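Local atomic coordinates of protein Dok-7 (Mus musculus, PDB entry 3ML4), a protein that acts as a cytoplasmic adaptor that dimerizes, activates the receptor tyrosine kinase MuSK in muscle and binds phosphoinositides through its PH domain. Residues Thr6-Arg18 and Leu93-Arg107. Sequence-based numbering, arbitrary orientation.
Sequences TEAALVEGQVKLR and LGFDSHEAMCAWDTR
Lys16 and Gly94 form an antiparallel hydrogen-bonded pair, a single bridge between strand 11-17 and strand 90-94. It joins the first and last strands of the PH domain sheet, as in the PH-fold barrel. Lys16 N donates to Gly94 O at 2.7 Å, and Gly94 N donates back to Lys16 O at 3.0 Å. After Gly94 the chain turns away from strand 11-17 and leads into helix 98-112. This C-terminal helix of the PH domain caps one open corner of the barrel. Its residues 98-107 run nearly antiparallel to strand 11-17, at 158°, with the axes 9.7 Å apart at their closest. A water links Gln14 O to Asp96 N where the backbones separate.

Trp104 reaches from the helix to the strand. CG2 of Val11 sits over the centre of its six-membered ring, a CH-pi contact of 3.7 Å to the centroid. Phe95 CE2 lies over the rim of the opposite face, so the indole is held between the two residues. Gly13 N meets the indole edge in plane. Val15 CG2 packs against both Trp104 CH2 and Phe95 CE2. Leu30 of strand 24-31 also touches Trp104. One turn further along the helix, Val11 CG1 lies against CB and CG of Arg107. The Lys16 side chain, kinked in its middle, brings NZ to Asp96 OD1 at 3.1 Å, a salt bridge that meets the carboxylate from above its plane.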
ATOM      1  N   THR B   6     -19.996   0.933 -12.566  1.00 53.59           N
ATOM      2  CA  THR B   6     -19.241   2.162 -12.768  1.00 52.32           C
ATOM      3  C   THR B   6     -17.956   2.182 -11.952  1.00 51.40           C
ATOM      4  O   THR B   6     -17.894   1.625 -10.849  1.00 51.34           O
ATOM      5  CB  THR B   6     -20.095   3.406 -12.446  1.00 52.38           C
ATOM      6  OG1 THR B   6     -20.785   3.207 -11.209  1.00 52.19           O
ATOM      7  CG2 THR B   6     -21.121   3.651 -13.557  1.00 52.66           C
ATOM      8  N   GLU B   7     -16.933   2.824 -12.512  1.00 50.01           N
ATOM      9  CA  GLU B   7     -15.644   2.970 -11.856  1.00 48.62           C
ATOM     10  C   GLU B   7     -15.747   3.927 -10.676  1.00 47.79           C
ATOM     11  O   GLU B   7     -16.195   5.065 -10.825  1.00 47.71           O
ATOM     12  CB  GLU B   7     -14.606   3.474 -12.850  1.00 48.67           C
ATOM     13  CG  GLU B   7     -13.181   3.176 -12.447  1.00 48.22           C
ATOM     14  CD  GLU B   7     -12.235   3.179 -13.623  1.00 48.11           C
ATOM     15  OE1 GLU B   7     -12.715   3.132 -14.776  1.00 48.02           O
ATOM     16  OE2 GLU B   7     -11.009   3.223 -13.393  1.00 48.21           O
ATOM     17  N   ALA B   8     -15.331   3.452  -9.506  1.00 46.66           N
ATOM     18  CA  ALA B   8     -15.434   4.221  -8.273  1.00 45.76           C
ATOM     19  C   ALA B   8     -14.392   5.326  -8.198  1.00 45.07           C
ATOM     20  O   ALA B   8     -13.390   5.302  -8.910  1.00 45.09           O
ATOM     21  CB  ALA B   8     -15.318   3.303  -7.063  1.00 45.83           C
ATOM     22  N   ALA B   9     -14.650   6.294  -7.328  1.00 44.11           N
ATOM     23  CA  ALA B   9     -13.736   7.392  -7.076  1.00 43.08           C
ATOM     24  C   ALA B   9     -13.672   7.625  -5.577  1.00 42.38           C
ATOM     25  O   ALA B   9     -14.664   7.412  -4.882  1.00 42.05           O
ATOM     26  CB  ALA B   9     -14.226   8.638  -7.780  1.00 43.10           C
ATOM     27  N   LEU B  10     -12.514   8.039  -5.065  1.00 41.78           N
ATOM     28  CA  LEU B  10     -12.474   8.513  -3.676  1.00 41.36           C
ATOM     29  C   LEU B  10     -13.022   9.939  -3.602  1.00 40.92           C
ATOM     30  O   LEU B  10     -13.721  10.284  -2.655  1.00 40.71           O
ATOM     31  CB  LEU B  10     -11.095   8.352  -3.013  1.00 41.15           C
ATOM     32  CG  LEU B  10      -9.834   9.117  -3.412  1.00 41.07           C
ATOM     33  CD1 LEU B  10      -9.803  10.497  -2.799  1.00 41.17           C
ATOM     34  CD2 LEU B  10      -8.621   8.343  -2.941  1.00 41.40           C
ATOM     35  N   VAL B  11     -12.705  10.745  -4.616  1.00 40.72           N
ATOM     36  CA  VAL B  11     -13.369  12.036  -4.847  1.00 40.68           C
ATOM     37  C   VAL B  11     -13.493  12.334  -6.326  1.00 40.57           C
ATOM     38  O   VAL B  11     -12.643  11.938  -7.126  1.00 40.44           O
ATOM     39  CB  VAL B  11     -12.652  13.261  -4.195  1.00 40.57           C
ATOM     40  CG1 VAL B  11     -13.031  13.409  -2.732  1.00 40.49           C
ATOM     41  CG2 VAL B  11     -11.131  13.221  -4.418  1.00 40.26           C
ATOM     42  N   GLU B  12     -14.555  13.050  -6.669  1.00 40.56           N
ATOM     43  CA  GLU B  12     -14.743  13.569  -8.014  1.00 40.65           C
ATOM     44  C   GLU B  12     -15.508  14.879  -7.952  1.00 40.44           C
ATOM     45  O   GLU B  12     -16.306  15.096  -7.042  1.00 40.31           O
ATOM     46  CB  GLU B  12     -15.463  12.556  -8.911  1.00 40.76           C
ATOM     47  CG  GLU B  12     -16.750  11.978  -8.325  1.00 40.84           C
ATOM     48  CD  GLU B  12     -17.535  11.169  -9.331  1.00 40.80           C
ATOM     49  OE1 GLU B  12     -17.518  11.521 -10.531  1.00 41.78           O
ATOM     50  OE2 GLU B  12     -18.179  10.185  -8.922  1.00 40.76           O
ATOM     51  N   GLY B  13     -15.250  15.749  -8.920  1.00 40.45           N
ATOM     52  CA  GLY B  13     -15.898  17.052  -8.975  1.00 40.45           C
ATOM     53  C   GLY B  13     -15.274  17.960 -10.006  1.00 40.45           C
ATOM     54  O   GLY B  13     -14.386  17.546 -10.757  1.00 40.39           O
ATOM     55  N   GLN B  14     -15.740  19.204 -10.047  1.00 40.71           N
ATOM     56  CA  GLN B  14     -15.210  20.169 -11.005  1.00 40.97           C
ATOM     57  C   GLN B  14     -13.969  20.839 -10.428  1.00 40.77           C
ATOM     58  O   GLN B  14     -13.989  21.365  -9.313  1.00 40.88           O
ATOM     59  CB  GLN B  14     -16.280  21.187 -11.423  1.00 41.13           C
ATOM     60  CG  GLN B  14     -16.086  21.765 -12.837  1.00 41.94           C
ATOM     61  CD  GLN B  14     -16.299  20.739 -13.957  1.00 43.04           C
ATOM     62  OE1 GLN B  14     -16.793  19.632 -13.726  1.00 43.26           O
ATOM     63  NE2 GLN B  14     -15.925  21.114 -15.178  1.00 42.93           N
ATOM     64  N   VAL B  15     -12.883  20.779 -11.191  1.00 40.62           N
ATOM     65  CA  VAL B  15     -11.569  21.220 -10.739  1.00 40.38           C
ATOM     66  C   VAL B  15     -10.856  21.868 -11.913  1.00 40.33           C
ATOM     67  O   VAL B  15     -11.043  21.459 -13.062  1.00 40.47           O
ATOM     68  CB  VAL B  15     -10.704  20.021 -10.242  1.00 40.41           C
ATOM     69  CG1 VAL B  15      -9.392  20.502  -9.634  1.00 40.61           C
ATOM     70  CG2 VAL B  15     -11.459  19.168  -9.231  1.00 39.94           C
ATOM     71  N   LYS B  16     -10.049  22.886 -11.627  1.00 40.12           N
ATOM     72  CA  LYS B  16      -9.143  23.460 -12.619  1.00 39.98           C
ATOM     73  C   LYS B  16      -7.787  22.719 -12.646  1.00 39.82           C
ATOM     74  O   LYS B  16      -7.326  22.213 -11.622  1.00 39.56           O
ATOM     75  CB  LYS B  16      -8.984  24.963 -12.380  1.00 40.01           C
ATOM     76  CG  LYS B  16      -9.949  25.819 -13.220  1.00 40.69           C
ATOM     77  CD  LYS B  16     -10.685  26.883 -12.405  1.00 40.99           C
ATOM     78  CE  LYS B  16     -11.990  26.330 -11.832  1.00 42.07           C
ATOM     79  NZ  LYS B  16     -12.882  27.391 -11.273  1.00 42.30           N
ATOM     80  N   LEU B  17      -7.171  22.641 -13.823  1.00 39.82           N
ATOM     81  CA  LEU B  17      -5.924  21.895 -14.014  1.00 39.94           C
ATOM     82  C   LEU B  17      -4.932  22.654 -14.892  1.00 40.08           C
ATOM     83  O   LEU B  17      -5.305  23.597 -15.587  1.00 40.19           O
ATOM     84  CB  LEU B  17      -6.205  20.517 -14.635  1.00 39.98           C
ATOM     85  CG  LEU B  17      -7.111  19.531 -13.888  1.00 39.91           C
ATOM     86  CD1 LEU B  17      -7.603  18.439 -14.824  1.00 39.44           C
ATOM     87  CD2 LEU B  17      -6.402  18.941 -12.679  1.00 39.56           C
ATOM     88  N   ARG B  18      -3.671  22.235 -14.863  1.00 40.23           N
ATOM     89  CA  ARG B  18      -2.635  22.876 -15.671  1.00 40.61           C
ATOM     90  C   ARG B  18      -1.974  21.920 -16.656  1.00 40.77           C
ATOM     91  O   ARG B  18      -2.031  22.140 -17.868  1.00 41.04           O
ATOM     92  CB  ARG B  18      -1.589  23.559 -14.785  1.00 40.54           C
ATOM     93  CG  ARG B  18      -2.119  24.815 -14.116  1.00 40.82           C
ATOM     94  CD  ARG B  18      -1.008  25.742 -13.664  1.00 41.39           C
ATOM     95  NE  ARG B  18      -0.510  26.628 -14.717  1.00 40.73           N
ATOM     96  CZ  ARG B  18      -1.108  27.750 -15.119  1.00 40.13           C
ATOM     97  NH1 ARG B  18      -2.259  28.140 -14.585  1.00 39.63           N
ATOM     98  NH2 ARG B  18      -0.552  28.483 -16.072  1.00 40.16           N
ATOM     99  N   LEU B  93      -4.186  21.524  -8.023  1.00 37.35           N
ATOM    100  CA  LEU B  93      -5.620  21.423  -8.264  1.00 37.28           C
ATOM    101  C   LEU B  93      -6.299  22.747  -7.934  1.00 37.47           C
ATOM    102  O   LEU B  93      -5.954  23.396  -6.948  1.00 37.47           O
ATOM    103  CB  LEU B  93      -6.235  20.302  -7.421  1.00 37.18           C
ATOM    104  CG  LEU B  93      -5.751  18.854  -7.572  1.00 37.13           C
ATOM    105  CD1 LEU B  93      -6.604  17.920  -6.717  1.00 37.36           C
ATOM    106  CD2 LEU B  93      -5.774  18.400  -9.014  1.00 36.74           C
ATOM    107  N   GLY B  94      -7.267  23.136  -8.760  1.00 37.54           N
ATOM    108  CA  GLY B  94      -7.957  24.409  -8.598  1.00 37.61           C
ATOM    109  C   GLY B  94      -9.420  24.255  -8.244  1.00 37.82           C
ATOM    110  O   GLY B  94     -10.194  23.662  -8.995  1.00 37.64           O
ATOM    111  N   PHE B  95      -9.795  24.807  -7.096  1.00 38.13           N
ATOM    112  CA  PHE B  95     -11.162  24.744  -6.616  1.00 38.65           C
ATOM    113  C   PHE B  95     -11.734  26.139  -6.479  1.00 39.16           C
ATOM    114  O   PHE B  95     -10.996  27.107  -6.303  1.00 39.28           O
ATOM    115  CB  PHE B  95     -11.226  24.048  -5.259  1.00 38.54           C
ATOM    116  CG  PHE B  95     -10.604  22.692  -5.249  1.00 38.48           C
ATOM    117  CD1 PHE B  95      -9.258  22.536  -4.939  1.00 37.95           C
ATOM    118  CD2 PHE B  95     -11.361  21.566  -5.550  1.00 39.18           C
ATOM    119  CE1 PHE B  95      -8.674  21.282  -4.929  1.00 38.42           C
ATOM    120  CE2 PHE B  95     -10.786  20.303  -5.540  1.00 39.32           C
ATOM    121  CZ  PHE B  95      -9.436  20.160  -5.226  1.00 38.76           C
ATOM    122  N   ASP B  96     -13.057  26.224  -6.553  1.00 39.76           N
ATOM    123  CA  ASP B  96     -13.775  27.470  -6.328  1.00 40.32           C
ATOM    124  C   ASP B  96     -13.891  27.684  -4.827  1.00 40.39           C
ATOM    125  O   ASP B  96     -13.256  28.575  -4.262  1.00 40.47           O
ATOM    126  CB  ASP B  96     -15.173  27.390  -6.949  1.00 40.34           C
ATOM    127  CG  ASP B  96     -15.255  26.374  -8.076  1.00 41.40           C
ATOM    128  OD1 ASP B  96     -14.254  26.205  -8.815  1.00 42.84           O
ATOM    129  OD2 ASP B  96     -16.320  25.736  -8.223  1.00 42.18           O
ATOM    130  N   SER B  97     -14.688  26.832  -4.193  1.00 40.50           N
ATOM    131  CA  SER B  97     -15.001  26.946  -2.779  1.00 40.66           C
ATOM    132  C   SER B  97     -13.879  26.443  -1.884  1.00 40.75           C
ATOM    133  O   SER B  97     -13.191  25.474  -2.213  1.00 40.83           O
ATOM    134  CB  SER B  97     -16.296  26.190  -2.469  1.00 40.78           C
ATOM    135  OG  SER B  97     -16.357  24.965  -3.184  1.00 40.98           O
ATOM    136  N   HIS B  98     -13.708  27.122  -0.752  1.00 40.79           N
ATOM    137  CA  HIS B  98     -12.794  26.702   0.306  1.00 40.68           C
ATOM    138  C   HIS B  98     -13.146  25.312   0.849  1.00 41.00           C
ATOM    139  O   HIS B  98     -12.261  24.477   1.031  1.00 41.13           O
ATOM    140  CB  HIS B  98     -12.801  27.735   1.440  1.00 40.39           C
ATOM    141  CG  HIS B  98     -11.869  27.413   2.569  1.00 39.49           C
ATOM    142  ND1 HIS B  98     -12.295  26.832   3.743  1.00 39.19           N
ATOM    143  CD2 HIS B  98     -10.536  27.601   2.707  1.00 38.99           C
ATOM    144  CE1 HIS B  98     -11.265  26.674   4.556  1.00 38.37           C
ATOM    145  NE2 HIS B  98     -10.185  27.128   3.950  1.00 38.17           N
ATOM    146  N   GLU B  99     -14.432  25.061   1.090  1.00 41.35           N
ATOM    147  CA  GLU B  99     -14.847  23.816   1.745  1.00 41.92           C
ATOM    148  C   GLU B  99     -14.657  22.570   0.877  1.00 41.84           C
ATOM    149  O   GLU B  99     -14.400  21.489   1.403  1.00 41.83           O
ATOM    150  CB  GLU B  99     -16.272  23.908   2.323  1.00 41.87           C
ATOM    151  CG  GLU B  99     -17.412  23.821   1.311  1.00 42.38           C
ATOM    152  CD  GLU B  99     -18.783  23.676   1.971  1.00 42.44           C
ATOM    153  OE1 GLU B  99     -19.694  23.118   1.323  1.00 43.48           O
ATOM    154  OE2 GLU B  99     -18.954  24.111   3.133  1.00 43.01           O
ATOM    155  N   ALA B 100     -14.767  22.739  -0.440  1.00 41.98           N
ATOM    156  CA  ALA B 100     -14.520  21.662  -1.402  1.00 42.17           C
ATOM    157  C   ALA B 100     -13.048  21.257  -1.419  1.00 42.42           C
ATOM    158  O   ALA B 100     -12.721  20.069  -1.497  1.00 42.59           O
ATOM    159  CB  ALA B 100     -14.972  22.073  -2.798  1.00 42.15           C
HETATM  160  N   MSE B 101     -12.170  22.254  -1.347  1.00 42.46           N
HETATM  161  CA  MSE B 101     -10.737  22.033  -1.233  1.00 42.97           C
HETATM  162  C   MSE B 101     -10.396  21.264   0.049  1.00 42.05           C
HETATM  163  O   MSE B 101      -9.635  20.293   0.008  1.00 42.01           O
HETATM  164  CB  MSE B 101     -10.009  23.375  -1.264  1.00 42.86           C
HETATM  165  CG  MSE B 101      -8.525  23.307  -0.986  1.00 43.70           C
HETATM  166 SE   MSE B 101      -7.869  25.033  -0.380  1.00 46.07          SE
HETATM  167  CE  MSE B 101      -8.491  24.989   1.475  1.00 44.57           C
ATOM    168  N   CYS B 102     -10.967  21.699   1.174  1.00 41.15           N
ATOM    169  CA  CYS B 102     -10.761  21.028   2.458  1.00 40.44           C
ATOM    170  C   CYS B 102     -11.316  19.613   2.444  1.00 39.63           C
ATOM    171  O   CYS B 102     -10.693  18.694   2.976  1.00 39.64           O
ATOM    172  CB  CYS B 102     -11.404  21.816   3.598  1.00 40.61           C
ATOM    173  SG  CYS B 102     -10.701  23.447   3.831  1.00 41.14           S
ATOM    174  N   ALA B 103     -12.492  19.452   1.840  1.00 38.62           N
ATOM    175  CA  ALA B 103     -13.107  18.143   1.671  1.00 37.80           C
ATOM    176  C   ALA B 103     -12.162  17.213   0.914  1.00 37.12           C
ATOM    177  O   ALA B 103     -11.913  16.089   1.350  1.00 37.06           O
ATOM    178  CB  ALA B 103     -14.447  18.265   0.944  1.00 37.95           C
ATOM    179  N   TRP B 104     -11.616  17.699  -0.201  1.00 36.22           N
ATOM    180  CA  TRP B 104     -10.646  16.938  -0.988  1.00 35.37           C
ATOM    181  C   TRP B 104      -9.373  16.608  -0.192  1.00 35.06           C
ATOM    182  O   TRP B 104      -8.918  15.460  -0.190  1.00 34.96           O
ATOM    183  CB  TRP B 104     -10.321  17.665  -2.300  1.00 35.03           C
ATOM    184  CG  TRP B 104     -11.326  17.413  -3.390  1.00 34.62           C
ATOM    185  CD1 TRP B 104     -12.680  17.586  -3.315  1.00 34.47           C
ATOM    186  CD2 TRP B 104     -11.058  16.944  -4.721  1.00 34.34           C
ATOM    187  NE1 TRP B 104     -13.271  17.252  -4.509  1.00 34.32           N
ATOM    188  CE2 TRP B 104     -12.300  16.857  -5.392  1.00 34.28           C
ATOM    189  CE3 TRP B 104      -9.892  16.590  -5.413  1.00 34.38           C
ATOM    190  CZ2 TRP B 104     -12.409  16.425  -6.721  1.00 34.58           C
ATOM    191  CZ3 TRP B 104     -10.005  16.165  -6.741  1.00 34.50           C
ATOM    192  CH2 TRP B 104     -11.254  16.083  -7.375  1.00 34.31           C
ATOM    193  N   ASP B 105      -8.824  17.605   0.502  1.00 34.48           N
ATOM    194  CA  ASP B 105      -7.641  17.406   1.340  1.00 33.95           C
ATOM    195  C   ASP B 105      -7.869  16.353   2.431  1.00 33.84           C
ATOM    196  O   ASP B 105      -7.024  15.476   2.632  1.00 33.59           O
ATOM    197  CB  ASP B 105      -7.191  18.723   1.979  1.00 33.85           C
ATOM    198  CG  ASP B 105      -5.954  18.554   2.836  1.00 33.02           C
ATOM    199  OD1 ASP B 105      -4.833  18.647   2.297  1.00 33.28           O
ATOM    200  OD2 ASP B 105      -6.100  18.321   4.049  1.00 32.27           O
ATOM    201  N   THR B 106      -9.005  16.451   3.126  1.00 33.44           N
ATOM    202  CA  THR B 106      -9.341  15.530   4.213  1.00 33.11           C
ATOM    203  C   THR B 106      -9.585  14.103   3.701  1.00 32.96           C
ATOM    204  O   THR B 106      -9.121  13.134   4.310  1.00 33.05           O
ATOM    205  CB  THR B 106     -10.573  16.021   5.012  1.00 33.21           C
ATOM    206  OG1 THR B 106     -10.411  17.406   5.341  1.00 33.28           O
ATOM    207  CG2 THR B 106     -10.758  15.218   6.297  1.00 32.63           C
ATOM    208  N   ARG B 107     -10.302  13.984   2.583  1.00 32.47           N
ATOM    209  CA  ARG B 107     -10.627  12.679   2.003  1.00 32.25           C
ATOM    210  C   ARG B 107      -9.379  11.983   1.450  1.00 31.83           C
ATOM    211  O   ARG B 107      -9.139  10.810   1.749  1.00 31.80           O
ATOM    212  CB  ARG B 107     -11.727  12.820   0.932  1.00 32.38           C
ATOM    213  CG  ARG B 107     -12.329  11.508   0.386  1.00 33.07           C
ATOM    214  CD  ARG B 107     -13.254  10.798   1.377  1.00 33.85           C
ATOM    215  NE  ARG B 107     -12.525   9.775   2.120  1.00 35.24           N
ATOM    216  CZ  ARG B 107     -12.504   8.480   1.805  1.00 35.61           C
ATOM    217  NH1 ARG B 107     -13.201   8.023   0.770  1.00 35.27           N
ATOM    218  NH2 ARG B 107     -11.791   7.636   2.540  1.00 35.60           N
TER
HETATM  219  O   HOH W   1     -14.139  23.425  -7.655  1.00 32.67           O